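Local atomic coordinates of tRNA(His) guanylyltransferase (Saccharomyces cerevisiae, PDB entry 5XOX), a protein that adds a single guanosine to the 5' end of tRNA(His) in the 3'-5' direction, using GTP and ATP, so that the histidyl-tRNA synthetase recognises its tRNA. Residues Asp16-Gln21 against Phe90-Asp95; Tyr23-Ile28 against Gln141-Tyr146; Trp149-Thr154 against Phe209-Leu214. All coordinates share one frame; numbering follows the deposited sequence.

Contact 1 (Asp16-Gln21 against Phe90-Asp95); sequences DVILPQ and FNRRKD. With PO4 (phosphate ion), chain J.
The side chains of Arg92 and Ile18 cross at about a right angle, with Ile18 CG2 3.2 Å from Arg92 NH1. Their backbones are joined as well: Ile18 N donates to Arg92 O at 3.0 Å. Beyond this bond the Arg92 side chain runs along the loop 16-21. Its chain bends at chi2 (-121°), and the guanidinium ends beside Leu19 and Pro20. Leu19 O lies at the guanidinium edge, near its plane, 2.7 Å from Arg92 NH1, but the angle is too poor for a hydrogen bond. Pro20 CA covers one face of the same group. Arg92 NE is hydrogen-bonded to Thr87 O.

Val17 forms a single beta bridge with Arg93. Val17 CG1 meets Asn91 O at 3.3 Å. The Ile18 side chain crosses that of Lys94, and Ile18 CD1 touches Lys94 CG at 3.5 Å. Lys94 N, at the start of helix 94-116, makes a weak hydrogen bond to Asp16 O of 3.5 Å. Asp16 OD1 also comes within 3.7 Å of Asp95 OD2, a pair of like charges.

Arg93 CG packs on Val17 CG1 at 3.8 Å, and the chain then bends at chi3 toward a phosphate ion, probably from the crystallisation liquor. The bond from Arg93 NH1 to phosphate O1 is weak, and the detailed geometry there is doubtful.

One firm backbone bond and one weak one thus hold the segments, with side-chain packing around them. Lys94 of the third subunit makes a long, weak ion pair with Asp16, which may partly offset the charge of Asp16 beside Asp95.

Contact 2 (Tyr23-Ile28 against Gln141-Tyr146); sequences YIVVRI and QTIKDY
Tyr146 carries its ring anti to the backbone N (chi1 167°), which sends the phenol from helix 140-171 across to strand 23-30. Arg27 starts out extended and then bends at chi3 (-50°), and this brings NE back to the phenol oxygen. Arg27 NE donates to Tyr146 OH at 3.0 Å, with an N-H...O angle of 158°. The oxygen lies in the guanidinium plane. Guanidinium and ring are nearly coplanar and meet edge to edge, with Arg27 NH2 3.9 Å from Tyr146 CE1. This is therefore not a cation-pi stack.

Val25 covers the ring from the strand side. Its CG2 stands over the centre of one face of Tyr146 in a CH-pi contact, 4.3 Å from the ring centroid. Its other branch, CG1, reaches the phenol end and lies 3.7 Å from Tyr146 CZ. Ile143, one helical turn before Tyr146, sends CD1 against Tyr23 and Val25. That methyl touches Tyr23 CB at 3.5 Å and Val25 CG2 at 3.7 Å. Ile143 CG2 lies over one face of the Tyr23 ring, toward its rim.

Strand and helix run roughly in the same direction, the segment axes 9.6 Å apart. Tyr23, Val25 and Arg27 point to the helix, while Ile24 and Val26 point away from it.

The phenol oxygen has a second hydrogen-bond partner, Ser80 OG on strand 78-83. Arg27 NH2 makes a salt bridge to Glu13 of the third subunit. The side chain of Arg27 is near a bound magnesium ion, about 7 Å away. The arginine is thus fixed at both NE and NH2, and it ties strand, helix and a neighbouring subunit together.

Contact 3 (Trp149-Thr154 against Phe209-Leu214); sequences WRYVDT and FKKGSL
Tyr151 and Thr154, one turn apart on the long helix 140-171, face the short connection that leads from helix 207-210 into strand 213-216. Both segments belong to the C-terminal part of the protein. Lys211 is the first residue to leave the helical conformation, and Gly212 completes the turn.

The Tyr151 ring meets this turn with an edge. Lys211 CA lies near the ring plane, 3.5 Å from Tyr151 CE1. Lys211 O is 3.6 Å from Tyr151 CD1. A chi1 of 164° swings the ring out beside the carbonyl carbon of Tyr151 and brings it to the turn. The Lys211 side chain then runs beside the tyrosine and points the same way. Its CD passes 3.8 Å from Tyr151 OH, so the aliphatic part of the lysine lines the phenol.

Thr154 points toward the turn. Its hydroxyl is already used within its own helix: Thr154 OG1 donates to Tyr151 O at 3.0 Å. Across the contact OG1 lies 3.6 Å from Lys210 O and 4.2 Å from Gly212 N. No hydrogen bond joins the two segments; a modest van der Waals contact does. Gly212 has a positive phi of 73°.

Thr154 also packs on Phe73 of strand 69-74, and Tyr151 on Ile224. Ser213, just after the turn, is hydrogen-bonded through its backbone to Gly74. The side chain of Thr154 is about 9 Å from a bound magnesium ion, so the contact lies near the active site without being part of it. The arrangement is a helix packed against a helix-to-strand turn. It belongs to a layer of helix on antiparallel sheet, consistent with the polymerase-palm-like catalytic fold of the Thg1 family.

Overall arrangement
Contacts 1 and 2 cross along the chain, since their segments alternate; contact 3 follows both. The centres of contacts 1 and 2 are about 15 Å apart, and Ile24 joins them by packing on Ile18 and Arg92. The centres of contacts 2 and 3 are about 14 Å apart; the two share helix 140-171, with Arg27 touching Trp149. Contacts 1 and 3 have centres about 28 Å apart and do not meet. Helix 140-171 packs on strand 23-30 in contact 2 and on the turn before strand 213-216 in contact 3, both strands of one antiparallel sheet near the magnesium site. Contact 1 lies at the surface. All three touch the third subunit of the tetramer.

Contact 1 (Asp16-Gln21 against Phe90-Asp95)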
loop_
_atom_site.group_PDB
_atom_site.type_symbol
_atom_site.label_atom_id
_atom_site.label_comp_id
_atom_site.label_asym_id
_atom_site.label_seq_id
_atom_site.Cartn_x
_atom_site.Cartn_y
_atom_site.Cartn_z
ATOM N N ASP A 16 1.631 -3.787 6.437
ATOM C CA ASP A 16 0.555 -4.063 5.470
ATOM C C ASP A 16 0.262 -5.555 5.236
ATOM O O ASP A 16 1.174 -6.371 5.005
ATOM C CB ASP A 16 0.872 -3.399 4.115
ATOM C CG ASP A 16 2.347 -3.512 3.723
ATOM O OD1 ASP A 16 3.016 -4.464 4.182
ATOM O OD2 ASP A 16 2.843 -2.632 2.978
ATOM N N VAL A 17 -1.037 -5.870 5.307
ATOM C CA VAL A 17 -1.580 -7.237 5.267
ATOM C C VAL A 17 -2.557 -7.438 4.144
ATOM O O VAL A 17 -2.984 -6.473 3.524
ATOM C CB VAL A 17 -2.268 -7.623 6.564
ATOM C CG1 VAL A 17 -1.264 -7.967 7.612
ATOM C CG2 VAL A 17 -3.117 -6.476 7.021
ATOM N N ILE A 18 -2.876 -8.710 3.880
ATOM C CA ILE A 18 -3.821 -9.116 2.828
ATOM C C ILE A 18 -5.276 -9.001 3.287
ATOM O O ILE A 18 -5.642 -9.395 4.420
ATOM C CB ILE A 18 -3.571 -10.551 2.337
ATOM C CG1 ILE A 18 -2.562 -10.579 1.187
ATOM C CG2 ILE A 18 -4.860 -11.126 1.831
ATOM C CD1 ILE A 18 -1.136 -10.278 1.549
ATOM N N LEU A 19 -6.096 -8.455 2.395
ATOM C CA LEU A 19 -7.490 -8.250 2.703
ATOM C C LEU A 19 -8.168 -9.556 3.148
ATOM O O LEU A 19 -7.985 -10.601 2.533
ATOM C CB LEU A 19 -8.181 -7.636 1.498
ATOM C CG LEU A 19 -9.623 -7.194 1.706
ATOM C CD1 LEU A 19 -9.681 -5.937 2.566
ATOM C CD2 LEU A 19 -10.334 -7.018 0.323
ATOM N N PRO A 20 -8.914 -9.495 4.252
ATOM C CA PRO A 20 -9.571 -10.666 4.836
ATOM C C PRO A 20 -10.536 -11.373 3.876
ATOM O O PRO A 20 -11.086 -10.750 2.971
ATOM C CB PRO A 20 -10.309 -10.077 6.041
ATOM C CG PRO A 20 -9.542 -8.806 6.386
ATOM C CD PRO A 20 -9.045 -8.290 5.092
ATOM N N GLN A 21 -10.685 -12.680 4.074
ATOM C CA GLN A 21 -11.574 -13.538 3.296
ATOM C C GLN A 21 -11.173 -13.591 1.801
ATOM O O GLN A 21 -12.032 -13.691 0.920
ATOM C CB GLN A 21 -13.036 -13.080 3.450
ATOM C CG GLN A 21 -13.638 -13.316 4.846
ATOM C CD GLN A 21 -15.126 -12.941 4.943
ATOM O OE1 GLN A 21 -15.929 -13.285 4.064
ATOM N NE2 GLN A 21 -15.483 -12.186 5.984
ATOM N N PHE A 90 0.967 -15.942 9.853
ATOM C CA PHE A 90 1.816 -14.742 9.923
ATOM C C PHE A 90 0.932 -13.518 9.986
ATOM O O PHE A 90 1.295 -12.431 9.516
ATOM C CB PHE A 90 2.767 -14.636 8.729
ATOM C CG PHE A 90 3.535 -15.893 8.446
ATOM C CD1 PHE A 90 4.125 -16.620 9.471
ATOM C CD2 PHE A 90 3.668 -16.355 7.152
ATOM C CE1 PHE A 90 4.824 -17.791 9.202
ATOM C CE2 PHE A 90 4.378 -17.516 6.885
ATOM C CZ PHE A 90 4.937 -18.240 7.901
ATOM N N ASN A 91 -0.237 -13.722 10.578
ATOM C CA ASN A 91 -1.262 -12.704 10.649
ATOM C C ASN A 91 -1.482 -12.062 9.280
ATOM O O ASN A 91 -1.637 -10.838 9.187
ATOM C CB ASN A 91 -0.895 -11.651 11.693
ATOM C CG ASN A 91 -2.068 -10.761 12.068
ATOM O OD1 ASN A 91 -3.210 -11.004 11.660
ATOM N ND2 ASN A 91 -1.792 -9.735 12.869
ATOM N N ARG A 92 -1.473 -12.885 8.225
ATOM C CA ARG A 92 -1.809 -12.406 6.893
ATOM C C ARG A 92 -0.816 -11.384 6.341
ATOM O O ARG A 92 -1.179 -10.546 5.537
ATOM C CB ARG A 92 -3.202 -11.780 6.933
ATOM C CG ARG A 92 -4.329 -12.750 6.997
ATOM C CD ARG A 92 -5.217 -12.515 5.789
ATOM N NE ARG A 92 -6.085 -13.655 5.536
ATOM C CZ ARG A 92 -6.881 -13.780 4.480
ATOM N NH1 ARG A 92 -6.922 -12.835 3.554
ATOM N NH2 ARG A 92 -7.622 -14.869 4.344
ATOM N N ARG A 93 0.434 -11.427 6.776
ATOM C CA ARG A 93 1.356 -10.346 6.427
ATOM C C ARG A 93 2.068 -10.611 5.095
ATOM O O ARG A 93 2.572 -11.720 4.866
ATOM C CB ARG A 93 2.406 -10.110 7.530
ATOM C CG ARG A 93 2.506 -8.624 7.837
ATOM C CD ARG A 93 3.748 -8.213 8.554
ATOM N NE ARG A 93 3.593 -8.077 9.984
ATOM C CZ ARG A 93 4.481 -7.445 10.740
ATOM N NH1 ARG A 93 5.549 -6.908 10.155
ATOM N NH2 ARG A 93 4.303 -7.355 12.058
ATOM N N LYS A 94 2.115 -9.606 4.222
ATOM C CA LYS A 94 2.713 -9.812 2.897
ATOM C C LYS A 94 4.145 -10.322 3.024
ATOM O O LYS A 94 4.480 -11.448 2.571
ATOM C CB LYS A 94 2.744 -8.513 2.094
ATOM C CG LYS A 94 1.411 -7.885 1.858
ATOM C CD LYS A 94 1.108 -7.796 0.392
ATOM C CE LYS A 94 1.743 -6.601 -0.293
ATOM N NZ LYS A 94 1.281 -6.582 -1.741
ATOM N N ASP A 95 4.951 -9.484 3.693
ATOM C CA ASP A 95 6.385 -9.674 3.879
ATOM C C ASP A 95 6.742 -11.078 4.372
ATOM O O ASP A 95 7.589 -11.786 3.777
ATOM C CB ASP A 95 6.925 -8.646 4.883
ATOM C CG ASP A 95 6.286 -7.271 4.740
ATOM O OD1 ASP A 95 6.676 -6.539 3.805
ATOM O OD2 ASP A 95 5.442 -6.905 5.590
HETATM P P PO4 J . 6.983 -8.219 13.317
HETATM O O1 PO4 J . 7.291 -6.762 12.988
HETATM O O2 PO4 J . 7.082 -9.122 12.090
HETATM O O3 PO4 J . 5.571 -8.281 13.867
HETATM O O4 PO4 J . 7.998 -8.735 14.309
#

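Contact 2 (Tyr23-Ile28 against Gln141-Tyr146)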
loop_
_atom_site.group_PDB
_atom_site.type_symbol
_atom_site.label_atom_id
_atom_site.label_comp_id
_atom_site.label_asym_id
_atom_site.label_seq_id
_atom_site.Cartn_x
_atom_site.Cartn_y
_atom_site.Cartn_z
ATOM N N TYR A 23 -8.505 -15.761 -0.854
ATOM C CA TYR A 23 -7.513 -16.804 -1.028
ATOM C C TYR A 23 -6.187 -16.149 -1.327
ATOM O O TYR A 23 -6.122 -15.105 -1.970
ATOM C CB TYR A 23 -7.886 -17.773 -2.134
ATOM C CG TYR A 23 -9.202 -18.498 -1.905
ATOM C CD1 TYR A 23 -9.257 -19.626 -1.073
ATOM C CD2 TYR A 23 -10.401 -18.013 -2.442
ATOM C CE1 TYR A 23 -10.445 -20.283 -0.842
ATOM C CE2 TYR A 23 -11.592 -18.671 -2.225
ATOM C CZ TYR A 23 -11.607 -19.801 -1.416
ATOM O OH TYR A 23 -12.795 -20.455 -1.179
ATOM N N ILE A 24 -5.118 -16.741 -0.824
ATOM C CA ILE A 24 -3.829 -16.156 -1.099
ATOM C C ILE A 24 -3.048 -17.079 -1.994
ATOM O O ILE A 24 -3.196 -18.287 -1.934
ATOM C CB ILE A 24 -3.079 -15.872 0.161
ATOM C CG1 ILE A 24 -4.000 -15.125 1.120
ATOM C CG2 ILE A 24 -1.904 -15.010 -0.143
ATOM C CD1 ILE A 24 -3.337 -14.699 2.472
ATOM N N VAL A 25 -2.248 -16.500 -2.875
ATOM C CA VAL A 25 -1.306 -17.292 -3.627
ATOM C C VAL A 25 0.079 -16.815 -3.305
ATOM O O VAL A 25 0.352 -15.604 -3.301
ATOM C CB VAL A 25 -1.521 -17.199 -5.115
ATOM C CG1 VAL A 25 -0.540 -18.102 -5.783
ATOM C CG2 VAL A 25 -2.944 -17.576 -5.497
ATOM N N VAL A 26 0.959 -17.764 -3.032
ATOM C CA VAL A 26 2.365 -17.428 -2.953
ATOM C C VAL A 26 3.064 -18.100 -4.096
ATOM O O VAL A 26 3.168 -19.326 -4.123
ATOM C CB VAL A 26 2.999 -17.829 -1.626
ATOM C CG1 VAL A 26 4.463 -17.485 -1.669
ATOM C CG2 VAL A 26 2.313 -17.097 -0.460
ATOM N N ARG A 27 3.532 -17.287 -5.045
ATOM C CA ARG A 27 4.227 -17.818 -6.217
ATOM C C ARG A 27 5.745 -17.625 -6.099
ATOM O O ARG A 27 6.229 -16.577 -5.642
ATOM C CB ARG A 27 3.720 -17.168 -7.507
ATOM C CG ARG A 27 3.940 -18.062 -8.721
ATOM C CD ARG A 27 3.747 -17.346 -10.038
ATOM N NE ARG A 27 2.498 -16.599 -10.091
ATOM C CZ ARG A 27 2.407 -15.286 -10.313
ATOM N NH1 ARG A 27 3.506 -14.568 -10.532
ATOM N NH2 ARG A 27 1.209 -14.694 -10.348
ATOM N N ILE A 28 6.476 -18.653 -6.523
ATOM C CA ILE A 28 7.929 -18.712 -6.417
ATOM C C ILE A 28 8.592 -18.922 -7.786
ATOM O O ILE A 28 8.358 -19.956 -8.427
ATOM C CB ILE A 28 8.331 -19.843 -5.496
ATOM C CG1 ILE A 28 7.589 -19.754 -4.182
ATOM C CG2 ILE A 28 9.812 -19.819 -5.244
ATOM C CD1 ILE A 28 8.085 -20.788 -3.203
ATOM N N GLN A 141 -13.928 -18.619 -7.784
ATOM C CA GLN A 141 -13.855 -18.584 -9.245
ATOM C C GLN A 141 -12.428 -18.210 -9.640
ATOM O O GLN A 141 -11.723 -18.966 -10.287
ATOM C CB GLN A 141 -14.821 -17.577 -9.878
ATOM C CG GLN A 141 -15.949 -18.227 -10.674
ATOM C CD GLN A 141 -15.469 -19.300 -11.639
ATOM O OE1 GLN A 141 -14.345 -19.260 -12.139
ATOM N NE2 GLN A 141 -16.315 -20.306 -11.858
ATOM N N THR A 142 -11.983 -17.074 -9.144
ATOM C CA THR A 142 -10.707 -16.523 -9.545
ATOM C C THR A 142 -9.519 -17.395 -9.128
ATOM O O THR A 142 -8.471 -17.406 -9.793
ATOM C CB THR A 142 -10.548 -15.139 -8.940
ATOM O OG1 THR A 142 -10.837 -15.213 -7.534
ATOM C CG2 THR A 142 -11.584 -14.228 -9.557
ATOM N N ILE A 143 -9.655 -18.093 -8.004
ATOM C CA ILE A 143 -8.548 -18.914 -7.559
ATOM C C ILE A 143 -8.483 -20.118 -8.519
ATOM O O ILE A 143 -7.394 -20.581 -8.926
ATOM C CB ILE A 143 -8.706 -19.310 -6.077
ATOM C CG1 ILE A 143 -7.366 -19.728 -5.503
ATOM C CG2 ILE A 143 -9.651 -20.468 -5.910
ATOM C CD1 ILE A 143 -6.465 -18.550 -5.289
ATOM N N LYS A 144 -9.666 -20.573 -8.934
ATOM C CA LYS A 144 -9.780 -21.698 -9.845
ATOM C C LYS A 144 -9.185 -21.309 -11.152
ATOM O O LYS A 144 -8.381 -22.037 -11.706
ATOM C CB LYS A 144 -11.227 -22.149 -10.028
ATOM C CG LYS A 144 -11.784 -22.957 -8.844
ATOM C CD LYS A 144 -13.249 -23.291 -9.053
ATOM C CE LYS A 144 -13.747 -24.312 -8.027
ATOM N NZ LYS A 144 -15.208 -24.669 -8.184
ATOM N N ASP A 145 -9.547 -20.123 -11.608
ATOM C CA ASP A 145 -9.075 -19.605 -12.876
ATOM C C ASP A 145 -7.572 -19.371 -12.842
ATOM O O ASP A 145 -6.918 -19.479 -13.861
ATOM C CB ASP A 145 -9.837 -18.325 -13.229
ATOM C CG ASP A 145 -11.263 -18.623 -13.691
ATOM O OD1 ASP A 145 -11.775 -19.700 -13.304
ATOM O OD2 ASP A 145 -11.864 -17.827 -14.447
ATOM N N TYR A 146 -7.046 -19.048 -11.657
ATOM C CA TYR A 146 -5.622 -18.809 -11.473
ATOM C C TYR A 146 -4.929 -20.072 -11.815
ATOM O O TYR A 146 -3.979 -20.107 -12.613
ATOM C CB TYR A 146 -5.254 -18.422 -10.041
ATOM C CG TYR A 146 -3.736 -18.500 -9.825
ATOM C CD1 TYR A 146 -2.919 -17.411 -10.148
ATOM C CD2 TYR A 146 -3.119 -19.630 -9.271
ATOM C CE1 TYR A 146 -1.521 -17.443 -9.954
ATOM C CE2 TYR A 146 -1.728 -19.674 -9.070
ATOM C CZ TYR A 146 -0.943 -18.572 -9.420
ATOM O OH TYR A 146 0.423 -18.579 -9.257
#

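Contact 3 (Trp149-Thr154 against Phe209-Leu214)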
loop_
_atom_site.group_PDB
_atom_site.type_symbol
_atom_site.label_atom_id
_atom_site.label_comp_id
_atom_site.label_asym_id
_atom_site.label_seq_id
_atom_site.Cartn_x
_atom_site.Cartn_y
_atom_site.Cartn_z
ATOM N N TRP A 149 -5.194 -20.951 -15.405
ATOM C CA TRP A 149 -4.230 -20.114 -16.099
ATOM C C TRP A 149 -2.833 -20.723 -16.073
ATOM O O TRP A 149 -2.149 -20.798 -17.084
ATOM C CB TRP A 149 -4.192 -18.746 -15.430
ATOM C CG TRP A 149 -3.178 -17.858 -15.974
ATOM C CD1 TRP A 149 -3.031 -17.539 -17.268
ATOM C CD2 TRP A 149 -2.224 -17.077 -15.256
ATOM N NE1 TRP A 149 -2.021 -16.639 -17.433
ATOM C CE2 TRP A 149 -1.504 -16.329 -16.210
ATOM C CE3 TRP A 149 -1.903 -16.930 -13.905
ATOM C CZ2 TRP A 149 -0.464 -15.458 -15.868
ATOM C CZ3 TRP A 149 -0.858 -16.044 -13.561
ATOM C CH2 TRP A 149 -0.157 -15.325 -14.543
ATOM N N ARG A 150 -2.437 -21.191 -14.902
ATOM C CA ARG A 150 -1.160 -21.870 -14.795
ATOM C C ARG A 150 -1.087 -23.151 -15.625
ATOM O O ARG A 150 -0.260 -23.247 -16.534
ATOM C CB ARG A 150 -0.855 -22.180 -13.340
ATOM C CG ARG A 150 -0.772 -20.937 -12.479
ATOM C CD ARG A 150 -0.174 -19.751 -13.221
ATOM N NE ARG A 150 1.214 -19.940 -13.629
ATOM C CZ ARG A 150 1.790 -19.230 -14.601
ATOM N NH1 ARG A 150 1.087 -18.316 -15.264
ATOM N NH2 ARG A 150 3.058 -19.436 -14.934
ATOM N N TYR A 151 -1.958 -24.114 -15.339
ATOM C CA TYR A 151 -1.976 -25.380 -16.089
ATOM C C TYR A 151 -1.997 -25.186 -17.606
ATOM O O TYR A 151 -1.286 -25.864 -18.340
ATOM C CB TYR A 151 -3.186 -26.209 -15.693
ATOM C CG TYR A 151 -3.508 -27.331 -16.638
ATOM C CD1 TYR A 151 -2.622 -28.381 -16.847
ATOM C CD2 TYR A 151 -4.689 -27.327 -17.336
ATOM C CE1 TYR A 151 -2.913 -29.431 -17.729
ATOM C CE2 TYR A 151 -5.002 -28.367 -18.198
ATOM C CZ TYR A 151 -4.104 -29.413 -18.405
ATOM O OH TYR A 151 -4.440 -30.429 -19.287
ATOM N N VAL A 152 -2.845 -24.267 -18.061
ATOM C CA VAL A 152 -2.834 -23.769 -19.433
ATOM C C VAL A 152 -1.426 -23.373 -19.863
ATOM O O VAL A 152 -0.884 -23.952 -20.817
ATOM C CB VAL A 152 -3.816 -22.598 -19.610
ATOM C CG1 VAL A 152 -3.466 -21.794 -20.864
ATOM C CG2 VAL A 152 -5.251 -23.137 -19.691
ATOM N N ASP A 153 -0.829 -22.399 -19.176
ATOM C CA ASP A 153 0.504 -21.945 -19.577
ATOM C C ASP A 153 1.519 -23.076 -19.709
ATOM O O ASP A 153 2.353 -23.054 -20.640
ATOM C CB ASP A 153 1.067 -20.894 -18.619
ATOM C CG ASP A 153 2.278 -20.190 -19.212
ATOM O OD1 ASP A 153 2.091 -19.486 -20.237
ATOM O OD2 ASP A 153 3.414 -20.415 -18.723
ATOM N N THR A 154 1.442 -24.069 -18.814
ATOM C CA THR A 154 2.411 -25.170 -18.858
ATOM C C THR A 154 2.130 -26.094 -20.042
ATOM O O THR A 154 3.061 -26.526 -20.706
ATOM C CB THR A 154 2.406 -26.025 -17.595
ATOM O OG1 THR A 154 1.383 -27.000 -17.712
ATOM C CG2 THR A 154 2.059 -25.180 -16.395
ATOM N N PHE A 209 5.307 -33.676 -17.499
ATOM C CA PHE A 209 5.753 -32.579 -18.324
ATOM C C PHE A 209 4.539 -31.849 -18.912
ATOM O O PHE A 209 4.497 -30.625 -18.923
ATOM C CB PHE A 209 6.622 -33.061 -19.459
ATOM C CG PHE A 209 7.922 -33.626 -19.027
ATOM C CD1 PHE A 209 8.500 -33.253 -17.847
ATOM C CD2 PHE A 209 8.630 -34.450 -19.869
ATOM C CE1 PHE A 209 9.726 -33.771 -17.478
ATOM C CE2 PHE A 209 9.856 -34.949 -19.512
ATOM C CZ PHE A 209 10.404 -34.614 -18.318
ATOM N N LYS A 210 3.571 -32.616 -19.422
ATOM C CA LYS A 210 2.408 -32.070 -20.128
ATOM C C LYS A 210 1.440 -31.368 -19.170
ATOM O O LYS A 210 1.104 -30.202 -19.360
ATOM C CB LYS A 210 1.621 -33.184 -20.871
ATOM C CG LYS A 210 2.368 -34.055 -21.878
ATOM C CD LYS A 210 1.523 -35.271 -22.395
ATOM C CE LYS A 210 0.126 -34.893 -22.908
ATOM N NZ LYS A 210 -0.691 -36.098 -23.269
ATOM N N LYS A 211 0.962 -32.106 -18.164
ATOM C CA LYS A 211 -0.195 -31.683 -17.368
ATOM C C LYS A 211 0.255 -30.995 -16.031
ATOM O O LYS A 211 -0.568 -30.770 -15.146
ATOM C CB LYS A 211 -1.170 -32.884 -17.142
ATOM C CG LYS A 211 -1.498 -33.719 -18.449
ATOM C CD LYS A 211 -3.001 -33.929 -18.833
ATOM C CE LYS A 211 -3.216 -34.885 -20.099
ATOM N NZ LYS A 211 -4.626 -35.068 -20.712
ATOM N N GLY A 212 1.556 -30.718 -15.862
ATOM C CA GLY A 212 2.048 -29.995 -14.699
ATOM C C GLY A 212 2.056 -30.789 -13.398
ATOM O O GLY A 212 1.450 -31.862 -13.311
ATOM N N SER A 213 2.713 -30.254 -12.362
ATOM C CA SER A 213 2.864 -31.010 -11.108
ATOM C C SER A 213 2.025 -30.471 -9.932
ATOM O O SER A 213 2.311 -29.408 -9.359
ATOM C CB SER A 213 4.342 -31.063 -10.710
ATOM O OG SER A 213 5.014 -32.084 -11.412
ATOM N N LEU A 214 1.005 -31.234 -9.550
ATOM C CA LEU A 214 0.056 -30.778 -8.537
ATOM C C LEU A 214 0.146 -31.470 -7.159
ATOM O O LEU A 214 -0.137 -32.661 -7.015
ATOM C CB LEU A 214 -1.357 -30.950 -9.050
ATOM C CG LEU A 214 -2.307 -30.441 -7.969
ATOM C CD1 LEU A 214 -3.192 -29.363 -8.532
ATOM C CD2 LEU A 214 -3.123 -31.543 -7.281
#